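Local structure of autoinducer 2-binding protein LsrB (Clostridium saccharobutylicum DSM 13864, 6DSP) at residues G131-L134 with V135-Y139; A163-T166 with D167-S170; E174-K177 with Y178-S181. The protein binds the quorum-sensing signal autoinducer-2, a tetrahydroxytetrahydrofuran, as a receptor of the periplasmic solute-binding protein type. One frame throughout, in Å; residues are numbered along the deposited sequence.

Contact 1 (G131-L134 with V135-Y139); sequences GQML and VQMGY
M137 folds its methyl end back over the preceding turn of helix 127-144, where it meets L134 and M133. CE of M137 lies 4.1 Å from L134 CD2, the two side chains crossing at a slant, and sits over the backbone as well, 4.0 Å from L134 CA. Its approach to M133 CG is looser. Two torsions of M137 put it there: CG stands beside the backbone N, and the chain, extended as far as SD, turns at its last bond (chi3 -63°), which swings CE back toward the residues three and four positions earlier. CG of M137 meanwhile rests 3.3 Å from M133 O, the carbonyl that also accepts M137 N.

On another face of the helix V135 sends CG2 to 3.4 Å from G131 O. G131 contributes no side chain, so its part in the contact is purely backbone, and its carbonyl takes V135 N at 3.2 Å. The same i to i+4 pattern carries Q136 N to Q132 O at 2.8 Å and G138 N to L134 O at 3.1 Å, making an unbroken ladder of alpha-helical bonds. Q136 leaves the turn with CG anti to its backbone N (chi1 -177°) and bends at the next bond; its NE2 is hydrogen-bonded to D140, one turn on.

Further out, these side chains meet three different parts of the fold. M133 and M137 both pack on I336 of strand 335-337, L134 touches the pocket residues N223 and F250, and V135 faces helix 166-182. Chemically, the side chains of M133, L134, V135 and M137 offer no hydrogen-bond donor, and their contacts are van der Waals and apolar, while the backbone amides from V135 to G138 are satisfied within the helix itself.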
ATOM      1  N   GLY A 131      -0.177   6.932  -8.280  1.00 14.22           N
ATOM      2  CA  GLY A 131      -0.305   6.461  -9.649  1.00 15.07           C
ATOM      3  C   GLY A 131       0.736   7.069 -10.575  1.00 15.15           C
ATOM      4  O   GLY A 131       1.354   6.360 -11.375  1.00 15.92           O
ATOM      5  N   GLN A 132       0.979   8.386 -10.445  1.00 15.59           N
ATOM      6  CA  GLN A 132       1.973   9.036 -11.300  1.00 16.66           C
ATOM      7  C   GLN A 132       3.389   8.587 -10.940  1.00 15.72           C
ATOM      8  O   GLN A 132       4.229   8.413 -11.823  1.00 16.50           O
ATOM      9  CB  GLN A 132       1.800  10.543 -11.188  1.00 19.33           C
ATOM     10  CG  GLN A 132       0.487  10.948 -11.821  1.00 23.49           C
ATOM     11  CD  GLN A 132       0.152  12.400 -11.702  1.00 27.23           C
ATOM     12  OE1 GLN A 132      -1.026  12.776 -11.823  1.00 28.77           O
ATOM     13  NE2 GLN A 132       1.161  13.238 -11.492  1.00 28.02           N
ATOM     14  N   MET A 133       3.665   8.369  -9.637  1.00 14.95           N
ATOM     15  CA  MET A 133       4.969   7.852  -9.238  1.00 15.00           C
ATOM     16  C   MET A 133       5.244   6.512  -9.904  1.00 14.25           C
ATOM     17  O   MET A 133       6.355   6.292 -10.411  1.00 14.42           O
ATOM     18  CB  MET A 133       4.997   7.697  -7.718  1.00 15.85           C
ATOM     19  CG  MET A 133       6.299   7.139  -7.184  1.00 16.35           C
ATOM     20  SD  MET A 133       6.064   6.921  -5.403  1.00 16.47           S
ATOM     21  CE  MET A 133       7.648   6.184  -4.963  1.00 20.03           C
ATOM     22  N   LEU A 134       4.255   5.603  -9.922  1.00 13.87           N
ATOM     23  CA  LEU A 134       4.441   4.301 -10.570  1.00 13.65           C
ATOM     24  C   LEU A 134       4.794   4.460 -12.040  1.00 14.18           C
ATOM     25  O   LEU A 134       5.764   3.853 -12.533  1.00 14.75           O
ATOM     26  CB  LEU A 134       3.179   3.455 -10.400  1.00 13.39           C
ATOM     27  CG  LEU A 134       3.009   2.958  -8.959  1.00 13.49           C
ATOM     28  CD1 LEU A 134       1.546   2.645  -8.775  1.00 13.64           C
ATOM     29  CD2 LEU A 134       3.841   1.709  -8.677  1.00 14.01           C
ATOM     30  N   VAL A 135       4.028   5.286 -12.754  1.00 14.05           N
ATOM     31  CA  VAL A 135       4.272   5.479 -14.177  1.00 15.01           C
ATOM     32  C   VAL A 135       5.633   6.122 -14.411  1.00 15.42           C
ATOM     33  O   VAL A 135       6.363   5.727 -15.333  1.00 15.90           O
ATOM     34  CB  VAL A 135       3.131   6.301 -14.804  1.00 15.75           C
ATOM     35  CG1 VAL A 135       3.456   6.586 -16.258  1.00 16.11           C
ATOM     36  CG2 VAL A 135       1.795   5.559 -14.645  1.00 16.69           C
ATOM     37  N   GLN A 136       6.006   7.106 -13.571  1.00 15.72           N
ATOM     38  CA  GLN A 136       7.287   7.791 -13.749  1.00 16.54           C
ATOM     39  C   GLN A 136       8.464   6.857 -13.518  1.00 15.64           C
ATOM     40  O   GLN A 136       9.472   6.929 -14.230  1.00 16.25           O
ATOM     41  CB  GLN A 136       7.375   8.994 -12.812  1.00 18.74           C
ATOM     42  CG  GLN A 136       8.667   9.776 -13.009  1.00 23.04           C
ATOM     43  CD  GLN A 136       8.685  10.498 -14.354  1.00 26.94           C
ATOM     44  OE1 GLN A 136       7.719  11.174 -14.725  1.00 29.21           O
ATOM     45  NE2 GLN A 136       9.776  10.352 -15.094  1.00 27.65           N
ATOM     46  N   MET A 137       8.373   5.974 -12.513  1.00 15.29           N
ATOM     47  CA  MET A 137       9.445   4.998 -12.331  1.00 14.93           C
ATOM     48  C   MET A 137       9.561   4.105 -13.542  1.00 14.83           C
ATOM     49  O   MET A 137      10.671   3.805 -13.989  1.00 15.30           O
ATOM     50  CB  MET A 137       9.161   4.137 -11.104  1.00 15.10           C
ATOM     51  CG  MET A 137       9.295   4.896  -9.781  1.00 15.30           C
ATOM     52  SD  MET A 137       9.278   3.838  -8.316  1.00 15.30           S
ATOM     53  CE  MET A 137       7.655   3.139  -8.421  1.00 14.77           C
ATOM     54  N   GLY A 138       8.422   3.677 -14.091  1.00 13.62           N
ATOM     55  CA  GLY A 138       8.446   2.859 -15.299  1.00 14.43           C
ATOM     56  C   GLY A 138       9.068   3.596 -16.466  1.00 14.81           C
ATOM     57  O   GLY A 138       9.905   3.041 -17.181  1.00 14.50           O
ATOM     58  N   TYR A 139       8.649   4.851 -16.675  1.00 15.25           N
ATOM     59  CA  TYR A 139       9.218   5.677 -17.738  1.00 16.57           C
ATOM     60  C   TYR A 139      10.742   5.753 -17.607  1.00 16.49           C
ATOM     61  O   TYR A 139      11.491   5.537 -18.574  1.00 16.86           O
ATOM     62  CB  TYR A 139       8.597   7.075 -17.636  1.00 18.31           C
ATOM     63  CG  TYR A 139       9.116   8.049 -18.686  1.00 20.57           C
ATOM     64  CD1 TYR A 139      10.341   8.695 -18.522  1.00 21.56           C
ATOM     65  CD2 TYR A 139       8.387   8.322 -19.834  1.00 21.87           C
ATOM     66  CE1 TYR A 139      10.843   9.581 -19.471  1.00 22.96           C
ATOM     67  CE2 TYR A 139       8.868   9.211 -20.798  1.00 23.19           C
ATOM     68  CZ  TYR A 139      10.096   9.836 -20.612  1.00 23.99           C
ATOM     69  OH  TYR A 139      10.581  10.719 -21.563  1.00 25.78           O
TER

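Contact 2 (A163-T166 with D167-S170); sequences ATVT and DQNS. With PAV ((2R,4S)-2-methyl-2,3,3,4-tetrahydroxytetrahydrofuran), chain C.
N169 ND2 reaches back to V165 O at 2.8 Å, a nearly straight bond (169°) in the carbonyl plane and on a lone pair. The N169 amide group is held further by Y160 at OD1 and N162 at ND2. D167 and Q168 grip the same hydroxyl of the bound autoinducer-2, O13: it donates to D167 OD2 at 2.7 Å and accepts an equally straight bond from Q168 NE2 at 2.9 Å (172°). K29 forms a salt bridge with D167 OD1, and S161 holds Q168 OE1, which helps fix the rotation of that amide; D224 is a second acceptor for NE2. D167 CG sits between its backbone N and carbonyl carbon (chi1 64°), a setting that also brings OD1 into a weak bond with Q168 N.

S170 N bonds T166 O at 3.2 Å, and S170 OG donates to D167 O.

V165, at the N-cap position, packs on the side chains that follow: its CG2 lies 3.5 Å from D167 OD1, and its CG1 lies 3.9 Å from Q168 CB. A helix N-terminus placed at the interdomain cleft, presenting polar side chains to a sugar-like ligand, is characteristic of periplasmic binding proteins.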
ATOM      1  N   ALA A 163      -9.163  -6.915  -7.449  1.00 12.37           N
ATOM      2  CA  ALA A 163      -9.935  -5.927  -8.179  1.00 13.01           C
ATOM      3  C   ALA A 163     -10.738  -5.001  -7.267  1.00 13.24           C
ATOM      4  O   ALA A 163     -11.342  -4.054  -7.782  1.00 14.19           O
ATOM      5  CB  ALA A 163     -10.904  -6.625  -9.124  1.00 14.38           C
ATOM      6  N   THR A 164     -10.797  -5.241  -5.938  1.00 13.02           N
ATOM      7  CA  THR A 164     -11.661  -4.413  -5.084  1.00 13.56           C
ATOM      8  C   THR A 164     -10.932  -3.622  -4.016  1.00 12.67           C
ATOM      9  O   THR A 164     -11.503  -2.654  -3.533  1.00 14.03           O
ATOM     10  CB  THR A 164     -12.764  -5.237  -4.410  1.00 15.90           C
ATOM     11  OG1 THR A 164     -12.177  -6.127  -3.464  1.00 16.92           O
ATOM     12  CG2 THR A 164     -13.553  -6.011  -5.443  1.00 17.48           C
ATOM     13  N   VAL A 165      -9.708  -3.995  -3.633  1.00 11.99           N
ATOM     14  CA  VAL A 165      -9.051  -3.293  -2.548  1.00 11.74           C
ATOM     15  C   VAL A 165      -8.973  -1.790  -2.840  1.00 11.84           C
ATOM     16  O   VAL A 165      -8.692  -1.367  -3.967  1.00 12.16           O
ATOM     17  CB  VAL A 165      -7.669  -3.937  -2.299  1.00 11.65           C
ATOM     18  CG1 VAL A 165      -6.718  -3.763  -3.476  1.00 12.10           C
ATOM     19  CG2 VAL A 165      -7.063  -3.406  -1.008  1.00 11.41           C
ATOM     20  N   THR A 166      -9.141  -0.965  -1.819  1.00 11.66           N
ATOM     21  CA  THR A 166      -9.245   0.475  -2.049  1.00 11.53           C
ATOM     22  C   THR A 166      -7.934   1.088  -2.533  1.00 11.63           C
ATOM     23  O   THR A 166      -7.935   1.824  -3.528  1.00 12.84           O
ATOM     24  CB  THR A 166      -9.763   1.152  -0.799  1.00 12.61           C
ATOM     25  OG1 THR A 166     -11.054   0.615  -0.537  1.00 14.05           O
ATOM     26  CG2 THR A 166      -9.834   2.639  -0.970  1.00 12.94           C
ATOM     27  N   ASP A 167      -6.806   0.830  -1.858  1.00 11.50           N
ATOM     28  CA  ASP A 167      -5.604   1.582  -2.194  1.00 11.44           C
ATOM     29  C   ASP A 167      -5.123   1.300  -3.618  1.00 11.65           C
ATOM     30  O   ASP A 167      -5.002   2.217  -4.456  1.00 12.50           O
ATOM     31  CB  ASP A 167      -4.488   1.418  -1.142  1.00 11.57           C
ATOM     32  CG  ASP A 167      -3.930  -0.001  -0.999  1.00 11.93           C
ATOM     33  OD1 ASP A 167      -4.574  -0.999  -1.381  1.00 11.91           O
ATOM     34  OD2 ASP A 167      -2.810  -0.071  -0.446  1.00 12.85           O
ATOM     35  N   GLN A 168      -4.882   0.039  -3.927  1.00 10.87           N
ATOM     36  CA  GLN A 168      -4.206  -0.293  -5.167  1.00 11.27           C
ATOM     37  C   GLN A 168      -5.075   0.006  -6.377  1.00 11.86           C
ATOM     38  O   GLN A 168      -4.546   0.421  -7.420  1.00 12.56           O
ATOM     39  CB  GLN A 168      -3.765  -1.743  -5.136  1.00 11.55           C
ATOM     40  CG  GLN A 168      -2.744  -2.039  -4.075  1.00 11.67           C
ATOM     41  CD  GLN A 168      -2.370  -3.479  -3.972  1.00 11.27           C
ATOM     42  OE1 GLN A 168      -2.742  -4.328  -4.814  1.00 10.81           O
ATOM     43  NE2 GLN A 168      -1.613  -3.791  -2.916  1.00 11.53           N
ATOM     44  N   ASN A 169      -6.395  -0.197  -6.276  1.00 11.94           N
ATOM     45  CA  ASN A 169      -7.263   0.172  -7.387  1.00 12.23           C
ATOM     46  C   ASN A 169      -7.319   1.685  -7.601  1.00 13.33           C
ATOM     47  O   ASN A 169      -7.393   2.138  -8.743  1.00 13.88           O
ATOM     48  CB  ASN A 169      -8.639  -0.457  -7.205  1.00 12.38           C
ATOM     49  CG  ASN A 169      -8.597  -1.928  -7.494  1.00 12.46           C
ATOM     50  OD1 ASN A 169      -8.568  -2.324  -8.651  1.00 13.36           O
ATOM     51  ND2 ASN A 169      -8.524  -2.737  -6.454  1.00 12.30           N
ATOM     52  N   SER A 170      -7.247   2.482  -6.535  1.00 12.79           N
ATOM     53  CA  SER A 170      -7.251   3.928  -6.740  1.00 13.22           C
ATOM     54  C   SER A 170      -6.009   4.362  -7.502  1.00 13.78           C
ATOM     55  O   SER A 170      -6.079   5.281  -8.330  1.00 14.53           O
ATOM     56  CB  SER A 170      -7.420   4.685  -5.413  1.00 13.57           C
ATOM     57  OG  SER A 170      -6.256   4.677  -4.606  1.00 14.19           O
TER
HETATM   58  O2  PAV C 401       1.559  -1.657  -2.521  1.00 16.29           O
HETATM   59  C2  PAV C 401       1.455  -2.085  -1.147  1.00 12.17           C
HETATM   60  C1  PAV C 401       2.787  -1.944  -0.377  1.00 16.09           C
HETATM   61  O5  PAV C 401       1.289  -3.606  -1.256  1.00 11.84           O
HETATM   62  C5  PAV C 401       0.652  -4.016  -0.124  1.00 12.63           C
HETATM   63  C4  PAV C 401       0.182  -2.760   0.632  1.00 13.53           C
HETATM   64  O4  PAV C 401      -1.159  -2.923   1.086  1.00 12.39           O
HETATM   65  C3  PAV C 401       0.368  -1.672  -0.432  1.00 12.52           C
HETATM   66  O3  PAV C 401       0.622  -0.434   0.173  1.00 13.45           O
HETATM   67  O13 PAV C 401      -0.765  -1.613  -1.269  1.00 12.53           O

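Contact 3 (E174-K177 with Y178-S181); sequences EGEK and YIKS
I179 packs closely on the turn before it in helix 166-182, its CG1 3.3 Å from G175 O and its CD1 3.9 Å from E176 OE1. CG1 stands beside the backbone N (chi1 -70°), and this lays the chain along the G175 carbonyl. G175 has no side chain, and its carbonyl accepts I179 N at 2.9 Å; both residues are buried. Y178 N bonds E174 O in the same way, with Y178 CB near that oxygen, before the ring leads off from the turn.

E176 bends at chi2 and points its carboxylate past I179 on a slanting course. Both oxygens are held from outside the helix: OE1 takes hydrogen bonds from Y156 and W158, and OE2 takes one from N188. These bonds fix the carboxylate, whose charge probably remains.

The exposed side, with K177, K180 and S181, is held differently. The salt bridge from K180 NZ to E176 OE2 is long at 4.0 Å, and the aliphatic part of the lysine does the closer packing, with K180 CG 3.3 Å from E176 O. K177, extended beyond CG, runs back along the helix to E174 in a shorter salt bridge: K177 NZ meets E174 OE2 on its syn side at 3.1 Å, 24° out of the carboxylate plane. S181 N continues the ladder to K177 O at 3.0 Å.

Within the beta-alpha-beta unit formed by strand 155-160, helix 166-182 and strand 187-195, E176 thus ties the helix to residues of both strands, while Y178 and I179 turn to helix 127-144.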
ATOM      1  N   GLU A 174      -5.888   6.186 -11.350  1.00 16.20           N
ATOM      2  CA  GLU A 174      -5.182   7.435 -11.617  1.00 17.73           C
ATOM      3  C   GLU A 174      -4.005   7.224 -12.554  1.00 17.18           C
ATOM      4  O   GLU A 174      -3.741   8.086 -13.411  1.00 18.11           O
ATOM      5  CB  GLU A 174      -4.715   8.056 -10.308  1.00 20.21           C
ATOM      6  CG  GLU A 174      -5.877   8.612  -9.467  1.00 23.50           C
ATOM      7  CD  GLU A 174      -6.713   9.601 -10.259  1.00 28.47           C
ATOM      8  OE1 GLU A 174      -6.116  10.465 -10.919  1.00 29.91           O
ATOM      9  OE2 GLU A 174      -7.957   9.463 -10.262  1.00 30.88           O
ATOM     10  N   GLY A 175      -3.294   6.102 -12.428  1.00 16.09           N
ATOM     11  CA  GLY A 175      -2.187   5.829 -13.329  1.00 15.81           C
ATOM     12  C   GLY A 175      -2.653   5.638 -14.758  1.00 15.82           C
ATOM     13  O   GLY A 175      -2.012   6.117 -15.695  1.00 16.76           O
ATOM     14  N   GLU A 176      -3.788   4.964 -14.942  1.00 15.99           N
ATOM     15  CA  GLU A 176      -4.340   4.795 -16.281  1.00 16.63           C
ATOM     16  C   GLU A 176      -4.753   6.131 -16.882  1.00 17.65           C
ATOM     17  O   GLU A 176      -4.532   6.365 -18.072  1.00 18.36           O
ATOM     18  CB  GLU A 176      -5.530   3.834 -16.275  1.00 16.67           C
ATOM     19  CG  GLU A 176      -5.161   2.366 -16.162  1.00 17.23           C
ATOM     20  CD  GLU A 176      -4.483   1.861 -17.436  1.00 18.67           C
ATOM     21  OE1 GLU A 176      -3.266   1.871 -17.468  1.00 18.94           O
ATOM     22  OE2 GLU A 176      -5.153   1.517 -18.441  1.00 21.15           O
ATOM     23  N   LYS A 177      -5.394   7.003 -16.098  1.00 18.10           N
ATOM     24  CA  LYS A 177      -5.748   8.325 -16.618  1.00 19.35           C
ATOM     25  C   LYS A 177      -4.497   9.086 -17.041  1.00 19.21           C
ATOM     26  O   LYS A 177      -4.480   9.749 -18.093  1.00 19.89           O
ATOM     27  CB  LYS A 177      -6.504   9.107 -15.541  1.00 22.66           C
ATOM     28  CG  LYS A 177      -7.913   8.653 -15.262  1.00 27.16           C
ATOM     29  CD  LYS A 177      -8.474   9.535 -14.147  1.00 31.40           C
ATOM     30  CE  LYS A 177      -9.822   9.079 -13.661  1.00 34.54           C
ATOM     31  NZ  LYS A 177     -10.158   9.769 -12.365  1.00 36.16           N
ATOM     32  N   TYR A 178      -3.443   8.998 -16.242  1.00 18.61           N
ATOM     33  CA  TYR A 178      -2.197   9.693 -16.530  1.00 18.82           C
ATOM     34  C   TYR A 178      -1.557   9.147 -17.797  1.00 19.00           C
ATOM     35  O   TYR A 178      -1.130   9.918 -18.669  1.00 19.76           O
ATOM     36  CB  TYR A 178      -1.274   9.550 -15.327  1.00 19.22           C
ATOM     37  CG  TYR A 178       0.079  10.230 -15.417  1.00 20.54           C
ATOM     38  CD1 TYR A 178       0.200  11.622 -15.384  1.00 21.59           C
ATOM     39  CD2 TYR A 178       1.240   9.473 -15.493  1.00 21.44           C
ATOM     40  CE1 TYR A 178       1.428  12.223 -15.431  1.00 22.64           C
ATOM     41  CE2 TYR A 178       2.463  10.068 -15.543  1.00 22.20           C
ATOM     42  CZ  TYR A 178       2.562  11.445 -15.510  1.00 23.50           C
ATOM     43  OH  TYR A 178       3.784  12.048 -15.527  1.00 25.83           O
ATOM     44  N   ILE A 179      -1.487   7.821 -17.926  1.00 18.00           N
ATOM     45  CA  ILE A 179      -0.930   7.220 -19.141  1.00 17.99           C
ATOM     46  C   ILE A 179      -1.719   7.650 -20.365  1.00 19.15           C
ATOM     47  O   ILE A 179      -1.148   8.024 -21.398  1.00 19.73           O
ATOM     48  CB  ILE A 179      -0.892   5.683 -19.023  1.00 17.04           C
ATOM     49  CG1 ILE A 179       0.162   5.262 -17.990  1.00 16.27           C
ATOM     50  CG2 ILE A 179      -0.615   5.036 -20.390  1.00 17.79           C
ATOM     51  CD1 ILE A 179       0.090   3.790 -17.608  1.00 16.12           C
ATOM     52  N   LYS A 180      -3.049   7.587 -20.287  1.00 19.58           N
ATOM     53  CA  LYS A 180      -3.836   7.900 -21.472  1.00 21.47           C
ATOM     54  C   LYS A 180      -3.699   9.371 -21.856  1.00 23.09           C
ATOM     55  O   LYS A 180      -3.769   9.713 -23.052  1.00 24.62           O
ATOM     56  CB  LYS A 180      -5.288   7.442 -21.264  1.00 22.54           C
ATOM     57  CG  LYS A 180      -5.405   5.916 -21.236  1.00 24.67           C
ATOM     58  CD  LYS A 180      -6.830   5.405 -20.978  1.00 26.78           C
ATOM     59  CE  LYS A 180      -6.884   3.863 -20.765  1.00 28.72           C
ATOM     60  NZ  LYS A 180      -6.219   3.116 -21.908  1.00 29.70           N
ATOM     61  N   SER A 181      -3.444  10.250 -20.879  1.00 23.33           N
ATOM     62  CA  SER A 181      -3.255  11.672 -21.153  1.00 24.97           C
ATOM     63  C   SER A 181      -1.849  11.979 -21.665  1.00 25.54           C
ATOM     64  O   SER A 181      -1.678  12.701 -22.660  1.00 26.76           O
ATOM     65  CB  SER A 181      -3.517  12.452 -19.865  1.00 26.64           C
ATOM     66  OG  SER A 181      -3.331  13.838 -20.076  1.00 28.56           O
TER

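The three contacts follow one another along the chain, contact 1 on helix 127-144, contact 2 at the loop and first turn of helix 166-182, and contact 3 further along that helix. Contacts 1 and 3 have centres about 10 Å apart and touch: Y178 lies against Q132 and V135, and V135 CG2 is 3.7 Å from I179 CG1, so the two helices pack side by side. Contact 2 is about 17 Å from contact 1 and about 16 Å from contact 3, centre to centre, and carries the ligand. Helix 166-182 thus starts at the autoinducer-2 site and continues into the packing of the domain built on the four-stranded parallel sheet.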